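Local coordinates for protein putative hyaluronoglucosaminidase (Clostridium perfringens, PDB 6PWI) that probably acts as a family 84 glycoside hydrolase with hexosaminidase activity, cleaving terminal N-acetylglucosamine from glycans, at residues V58-G63 with N70-V75; N135-L140 with T152-I157; I564-A569 with K622-N627. All blocks are in the same frame, centred on the assembly; numbering follows the deposited sequence.

Contact 1. Residues V58-G63 with N70-V75; sequences VVFEEG and NRLLEV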
# COMPACT_ATOMS: atom_id res chain seq x y z
N VAL A 58 18.04 -28.00 -4.11
CA VAL A 58 17.42 -27.12 -3.14
C VAL A 58 17.66 -27.67 -1.74
O VAL A 58 17.34 -28.83 -1.45
CB VAL A 58 15.91 -27.01 -3.43
CG1 VAL A 58 15.20 -26.23 -2.34
CG2 VAL A 58 15.64 -26.40 -4.79
N VAL A 59 18.20 -26.82 -0.86
CA VAL A 59 18.47 -27.18 0.52
C VAL A 59 17.73 -26.22 1.43
O VAL A 59 18.04 -25.03 1.46
CB VAL A 59 19.99 -27.15 0.81
CG1 VAL A 59 20.31 -27.52 2.25
CG2 VAL A 59 20.77 -28.01 -0.17
N PHE A 60 16.74 -26.73 2.17
CA PHE A 60 16.07 -25.95 3.20
C PHE A 60 16.52 -26.42 4.58
O PHE A 60 16.50 -27.61 4.87
CB PHE A 60 14.56 -26.17 3.17
CG PHE A 60 13.85 -25.85 1.87
CD1 PHE A 60 13.79 -24.56 1.39
CD2 PHE A 60 13.19 -26.85 1.17
CE1 PHE A 60 13.12 -24.27 0.20
CE2 PHE A 60 12.51 -26.57 0.00
CZ PHE A 60 12.48 -25.28 -0.48
N GLU A 61 16.89 -25.47 5.43
CA GLU A 61 17.11 -25.77 6.83
C GLU A 61 15.78 -26.12 7.48
O GLU A 61 14.72 -25.84 6.92
CB GLU A 61 17.73 -24.56 7.54
CG GLU A 61 19.18 -24.35 7.19
CD GLU A 61 19.87 -23.39 8.15
OE1 GLU A 61 19.17 -22.83 9.02
OE2 GLU A 61 21.10 -23.20 8.01
N GLU A 62 15.85 -26.69 8.68
CA GLU A 62 14.70 -27.21 9.41
C GLU A 62 13.78 -26.08 9.88
O GLU A 62 12.59 -26.31 10.10
CB GLU A 62 15.18 -28.08 10.58
CG GLU A 62 15.83 -29.38 10.14
CD GLU A 62 14.89 -30.38 9.48
OE1 GLU A 62 13.76 -30.53 9.97
OE2 GLU A 62 15.30 -31.02 8.48
N GLY A 63 14.33 -24.87 10.03
CA GLY A 63 13.58 -23.74 10.53
C GLY A 63 12.69 -23.06 9.49
O GLY A 63 11.87 -22.21 9.84
N ASN A 70 7.40 -22.88 -0.45
CA ASN A 70 6.53 -22.64 -1.60
C ASN A 70 6.95 -21.39 -2.36
O ASN A 70 6.83 -21.33 -3.58
CB ASN A 70 5.05 -22.56 -1.18
CG ASN A 70 4.46 -23.91 -0.83
OD1 ASN A 70 4.82 -24.92 -1.43
ND2 ASN A 70 3.54 -23.94 0.11
N ARG A 71 7.44 -20.39 -1.62
CA ARG A 71 7.90 -19.15 -2.22
C ARG A 71 9.11 -19.40 -3.12
O ARG A 71 9.23 -18.79 -4.18
CB ARG A 71 8.16 -18.08 -1.16
CG ARG A 71 8.38 -16.68 -1.72
CD ARG A 71 7.21 -16.15 -2.53
NE ARG A 71 6.99 -14.75 -2.21
CZ ARG A 71 6.06 -13.97 -2.76
NH1 ARG A 71 5.26 -14.46 -3.69
NH2 ARG A 71 5.94 -12.71 -2.38
N LEU A 72 10.02 -20.29 -2.70
CA LEU A 72 11.18 -20.59 -3.53
C LEU A 72 10.73 -21.34 -4.78
O LEU A 72 11.24 -21.08 -5.87
CB LEU A 72 12.22 -21.40 -2.75
CG LEU A 72 13.47 -21.76 -3.57
CD1 LEU A 72 14.39 -20.56 -3.72
CD2 LEU A 72 14.22 -22.93 -2.95
N LEU A 73 9.76 -22.24 -4.62
CA LEU A 73 9.32 -23.07 -5.73
C LEU A 73 8.62 -22.23 -6.79
O LEU A 73 8.76 -22.52 -7.98
CB LEU A 73 8.47 -24.23 -5.21
CG LEU A 73 9.18 -25.18 -4.25
CD1 LEU A 73 8.32 -26.39 -3.89
CD2 LEU A 73 10.53 -25.64 -4.80
N GLU A 74 7.89 -21.18 -6.36
CA GLU A 74 7.36 -20.15 -7.24
C GLU A 74 8.50 -19.52 -8.03
O GLU A 74 8.40 -19.33 -9.25
CB GLU A 74 6.77 -19.00 -6.41
CG GLU A 74 5.26 -18.89 -6.44
CD GLU A 74 4.76 -17.55 -5.90
OE1 GLU A 74 4.82 -16.55 -6.64
OE2 GLU A 74 4.34 -17.51 -4.72
N VAL A 75 9.58 -19.18 -7.33
CA VAL A 75 10.71 -18.50 -7.95
C VAL A 75 11.36 -19.40 -8.99
O VAL A 75 11.75 -18.93 -10.05
CB VAL A 75 11.70 -17.98 -6.89
CG1 VAL A 75 13.06 -17.65 -7.48
CG2 VAL A 75 11.13 -16.78 -6.15

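Contact 2. Residues N135-L140 with T152-I157; sequences NVIAVL and TSLKAI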
# COMPACT_ATOMS: atom_id res chain seq x y z
N ASN A 135 27.85 -21.42 -8.17
CA ASN A 135 26.69 -22.27 -8.34
C ASN A 135 25.83 -22.25 -7.07
O ASN A 135 24.95 -23.10 -6.92
CB ASN A 135 27.11 -23.70 -8.70
CG ASN A 135 27.98 -24.33 -7.63
OD1 ASN A 135 28.69 -23.64 -6.90
ND2 ASN A 135 27.92 -25.65 -7.52
N VAL A 136 26.08 -21.29 -6.17
CA VAL A 136 25.31 -21.17 -4.94
C VAL A 136 24.46 -19.90 -4.96
O VAL A 136 24.99 -18.79 -5.06
CB VAL A 136 26.20 -21.21 -3.68
CG1 VAL A 136 25.37 -21.32 -2.42
CG2 VAL A 136 27.24 -22.32 -3.74
N ILE A 137 23.14 -20.08 -4.86
CA ILE A 137 22.24 -18.97 -4.56
C ILE A 137 21.68 -19.19 -3.16
O ILE A 137 20.94 -20.14 -2.93
CB ILE A 137 21.13 -18.83 -5.63
CG1 ILE A 137 21.72 -18.58 -7.02
CG2 ILE A 137 20.13 -17.75 -5.24
CD1 ILE A 137 20.72 -18.73 -8.14
N ALA A 138 22.06 -18.31 -2.23
CA ALA A 138 21.76 -18.53 -0.82
C ALA A 138 20.97 -17.37 -0.22
O ALA A 138 21.11 -16.22 -0.64
CB ALA A 138 23.04 -18.80 -0.06
N VAL A 139 20.14 -17.69 0.77
CA VAL A 139 19.44 -16.71 1.58
C VAL A 139 19.59 -17.11 3.04
O VAL A 139 19.30 -18.25 3.40
CB VAL A 139 17.94 -16.61 1.20
CG1 VAL A 139 17.17 -15.71 2.14
CG2 VAL A 139 17.74 -16.18 -0.25
N LEU A 140 20.05 -16.17 3.86
CA LEU A 140 20.07 -16.36 5.30
C LEU A 140 19.26 -15.24 5.93
O LEU A 140 19.59 -14.06 5.76
CB LEU A 140 21.53 -16.33 5.78
CG LEU A 140 21.76 -16.81 7.21
CD1 LEU A 140 21.56 -18.32 7.31
CD2 LEU A 140 23.15 -16.44 7.69
N THR A 152 11.67 -13.27 -1.93
CA THR A 152 10.86 -12.32 -2.67
C THR A 152 11.77 -11.41 -3.50
O THR A 152 11.44 -11.08 -4.64
CB THR A 152 9.89 -11.54 -1.77
OG1 THR A 152 8.99 -12.45 -1.14
CG2 THR A 152 9.09 -10.50 -2.53
N SER A 153 12.92 -11.02 -2.93
CA SER A 153 13.87 -10.24 -3.70
C SER A 153 14.35 -11.05 -4.91
O SER A 153 14.47 -10.49 -6.00
CB SER A 153 15.00 -9.73 -2.87
OG SER A 153 14.54 -8.66 -2.04
N LEU A 154 14.58 -12.36 -4.72
CA LEU A 154 14.96 -13.23 -5.83
C LEU A 154 13.85 -13.29 -6.88
O LEU A 154 14.13 -13.39 -8.07
CB LEU A 154 15.28 -14.64 -5.32
CG LEU A 154 16.65 -14.83 -4.67
CD1 LEU A 154 16.78 -16.24 -4.11
CD2 LEU A 154 17.77 -14.53 -5.66
N LYS A 155 12.59 -13.24 -6.42
CA LYS A 155 11.44 -13.28 -7.31
C LYS A 155 11.45 -12.04 -8.20
O LYS A 155 11.19 -12.13 -9.40
CB LYS A 155 10.13 -13.35 -6.51
CG LYS A 155 8.92 -13.69 -7.36
CD LYS A 155 7.59 -13.32 -6.77
CE LYS A 155 6.48 -13.48 -7.78
NZ LYS A 155 5.18 -13.06 -7.22
N ALA A 156 11.77 -10.89 -7.59
CA ALA A 156 11.88 -9.65 -8.33
C ALA A 156 13.01 -9.77 -9.35
O ALA A 156 12.87 -9.32 -10.49
CB ALA A 156 12.07 -8.49 -7.38
N ILE A 157 14.12 -10.40 -8.96
CA ILE A 157 15.28 -10.51 -9.84
C ILE A 157 14.93 -11.40 -11.02
O ILE A 157 15.19 -11.05 -12.17
CB ILE A 157 16.54 -10.97 -9.08
CG1 ILE A 157 17.01 -9.91 -8.07
CG2 ILE A 157 17.65 -11.32 -10.06
CD1 ILE A 157 18.25 -10.28 -7.29

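Contact 3. Residues I564-A569 with K622-N627; sequences INSAVA and KIIGDN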
# COMPACT_ATOMS: atom_id res chain seq x y z
N ILE A 564 -9.16 24.07 -27.63
CA ILE A 564 -7.91 24.44 -28.29
C ILE A 564 -8.15 24.58 -29.79
O ILE A 564 -7.63 25.50 -30.42
CB ILE A 564 -6.78 23.45 -27.97
CG1 ILE A 564 -6.44 23.44 -26.48
CG2 ILE A 564 -5.56 23.77 -28.82
CD1 ILE A 564 -5.71 22.20 -26.02
N ASN A 565 -8.94 23.67 -30.37
CA ASN A 565 -9.18 23.74 -31.80
C ASN A 565 -9.93 25.02 -32.14
O ASN A 565 -9.64 25.65 -33.15
CB ASN A 565 -9.83 22.48 -32.37
CG ASN A 565 -8.84 21.36 -32.62
OD1 ASN A 565 -7.65 21.59 -32.81
ND2 ASN A 565 -9.33 20.13 -32.65
N SER A 566 -10.85 25.42 -31.26
CA SER A 566 -11.66 26.61 -31.43
C SER A 566 -10.77 27.86 -31.41
O SER A 566 -10.92 28.73 -32.26
CB SER A 566 -12.72 26.67 -30.38
OG SER A 566 -13.45 27.88 -30.45
N ALA A 567 -9.86 27.93 -30.44
CA ALA A 567 -8.97 29.07 -30.29
C ALA A 567 -8.10 29.21 -31.54
O ALA A 567 -7.90 30.33 -32.01
CB ALA A 567 -8.13 28.93 -29.04
N VAL A 568 -7.60 28.08 -32.06
CA VAL A 568 -6.77 28.05 -33.25
C VAL A 568 -7.56 28.56 -34.46
O VAL A 568 -7.11 29.46 -35.15
CB VAL A 568 -6.16 26.65 -33.50
CG1 VAL A 568 -5.53 26.55 -34.88
CG2 VAL A 568 -5.14 26.28 -32.43
N ALA A 569 -8.75 27.98 -34.70
CA ALA A 569 -9.61 28.38 -35.80
C ALA A 569 -9.88 29.89 -35.73
O ALA A 569 -9.93 30.56 -36.76
CB ALA A 569 -10.89 27.58 -35.79
N LYS A 622 -14.03 30.82 -21.30
CA LYS A 622 -14.23 32.21 -20.94
C LYS A 622 -13.43 33.13 -21.87
O LYS A 622 -13.88 34.22 -22.20
CB LYS A 622 -13.78 32.48 -19.51
CG LYS A 622 -14.82 32.22 -18.43
CD LYS A 622 -14.23 32.27 -17.02
CE LYS A 622 -14.93 31.35 -16.04
NZ LYS A 622 -13.97 30.75 -15.08
N ILE A 623 -12.23 32.70 -22.28
CA ILE A 623 -11.35 33.55 -23.05
C ILE A 623 -11.79 33.56 -24.51
O ILE A 623 -11.88 34.61 -25.12
CB ILE A 623 -9.87 33.13 -22.88
CG1 ILE A 623 -9.38 33.39 -21.46
CG2 ILE A 623 -8.99 33.82 -23.91
CD1 ILE A 623 -8.11 32.65 -21.09
N ILE A 624 -12.07 32.38 -25.07
CA ILE A 624 -12.43 32.31 -26.48
C ILE A 624 -13.71 33.11 -26.68
O ILE A 624 -14.69 32.92 -25.96
CB ILE A 624 -12.55 30.86 -26.96
CG1 ILE A 624 -11.22 30.12 -26.85
CG2 ILE A 624 -13.12 30.79 -28.37
CD1 ILE A 624 -11.33 28.61 -26.89
N GLY A 625 -13.68 34.06 -27.62
CA GLY A 625 -14.87 34.84 -27.93
C GLY A 625 -15.02 36.09 -27.07
O GLY A 625 -15.87 36.93 -27.35
N ASP A 626 -14.20 36.20 -26.02
CA ASP A 626 -14.11 37.43 -25.24
C ASP A 626 -12.65 37.87 -25.24
O ASP A 626 -12.07 38.15 -24.19
CB ASP A 626 -14.69 37.22 -23.84
CG ASP A 626 -15.28 38.46 -23.18
OD1 ASP A 626 -16.18 38.28 -22.32
OD2 ASP A 626 -14.84 39.58 -23.51
N ASN A 627 -12.07 37.92 -26.45
CA ASN A 627 -10.63 38.06 -26.60
C ASN A 627 -10.32 38.95 -27.82
O ASN A 627 -10.84 38.62 -28.91
CB ASN A 627 -9.94 36.69 -26.70
CG ASN A 627 -8.51 36.68 -26.21
OD1 ASN A 627 -8.17 37.35 -25.24
ND2 ASN A 627 -7.66 35.90 -26.87

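Contact 1. Residues V58-G63 with N70-V75
Val58 and Phe60 on strand 55-60 pack against Leu72 of helix 66-78. This strand-to-helix contact lies in a beta-alpha-beta unit completed by strand 82-85, which runs parallel to strand 55-60. The unit belongs to the N-terminal domain, which matches domain 2 of family 20 glycosyl hydrolases.

The contact across the segments is apolar and buried. Leu72 has CG anti to the backbone N (chi1 180°). With CD1 turned to chi2 76°, CD2 continues the chain roughly anti to CA and reaches the strand. Val58 meets it tip to tip, with Val58 CG1 3.5 Å from Leu72 CD2. Phe60 crosses Leu72 at a slant, and Phe60 CE1 lies 3.6 Å from Leu72 CD2. Leu72 also touches Phe96 of strand 94-100. Val59, between the two contact residues, points to the other side of the sheet.

The salt bridge of Arg71 NH1 with Glu74 OE2, 3.3 Å and weak as a hydrogen bond, lies within helix 66-78, apart from the strand contact. The Glu74 carboxylate approaches the guanidinium at its edge, in plane. Arg71 NE also bonds Thr152 OG1 of helix 144-158.

Within the strand, Val58 CG1 sits 3.4 Å above the plane of the Phe60 ring, offset toward its rim.

Contact 2. Residues N135-L140 with T152-I157
Leu154 turns CG anti to its carbonyl carbon (chi1 -78°), and CD1 continues the chain anti to CA (chi2 175°), which extends this methyl toward Ile137 and Val139. On the strand, Ile137 has its CG2 branch anti to the backbone N, while CG1 lies beside that N (chi1 -60°).

Leu154 CD1 is 3.8 Å from Ile137 CG2, and the two side chains pass each other at an angle. Leu154 CD2 also comes within 4.0 Å of Ile137 CG2, so both branches of the leucine touch this one methyl. Val139 meets Leu154 tip to tip, with Val139 CG2 4.0 Å from Leu154 CD1. Ile137 and Val139 are two residues apart, on the same face of strand 136-141, which helix 144-158 covers. Ala138 points the other way and touches Tyr110 and Phe111 of helix 106-114, so the strand is packed between helices. The strand belongs to the mixed sheet of the N-terminal domain, the family 20 domain 2 region, and pairs parallel with strand 94-100.

Beyond the strand, Lys155 NZ forms a salt bridge with Asp205, and Ser153 OG is hydrogen-bonded to Lys207 NZ. Asp205 and Lys207 lie between helix 193-204 and strand 210-213, so these bonds tie the helix to the barrel domain.

No hydrogen bond crosses between the segments, which implies a contact held by van der Waals and hydrophobic forces, with methyl groups buried between helix and sheet.

Contact 3. Residues I564-A569 with K622-N627
Ile624 is the first residue to leave helical backbone angles after helix 613-623, at the start of a type II beta turn from Ile623 to Asp626, and its CA comes 6.1 Å from the CA of Ala567 on helix 540-572.

The side chain of Ile624 makes the contact, and its two branches go to different residues. CG1 lies beside the backbone N (chi1 -63°) and carries CD1 over Ala567. Ile624 CD1 is 3.9 Å from Ala567 CB, and Ile624 CG1 is 4.0 Å from the same Ala567 CB. The other branch, CG2, is anti to the backbone N. Ile624 CG2 lies 3.6 Å from Ser566 OG, a van der Waals contact. The polar need of this hydroxyl is met by another helix: Ser566 OG is hydrogen-bonded to the carbonyl oxygen of Ala578, on helix 575-591. Ser566 and Ala567 are both small, and the branched isoleucine rests on them.

Asp626 N donates to Ile623 O at 3.0 Å to close the turn. Gly625 takes its third position, with a positive phi of 88°.

Helix 496-507 connects the two sides further. Its Leu506 touches both Ala567 and Ile623. Helix 513-536 packs on another side of helix 540-572, where Leu520 meets Ile564.

No hydrogen bond joins the two segments. The contact seats the C-terminal end of this construct against a long helix, as part of the helical bundle that follows the catalytic barrel in family 84 enzymes.

The contacts follow one another along the chain. Contacts 1 and 2 share the N-terminal domain, and both pack a helix on the same mixed sheet. Their centres are about 11 Å apart. Their helices, 66-78 and 144-158, touch through the Arg71-Thr152 pair and where Val75 packs on Lys155. Contact 3 lies far away in the C-terminal helices, its centre about 65 Å from the centre of contact 1 and about 59 Å from that of contact 2. The eight-stranded parallel barrel comes between them in sequence, and its domain carries Asp299, the predicted proton donor. The contacts thus belong to the accessory domains flanking the catalytic barrel in this part of a longer protein.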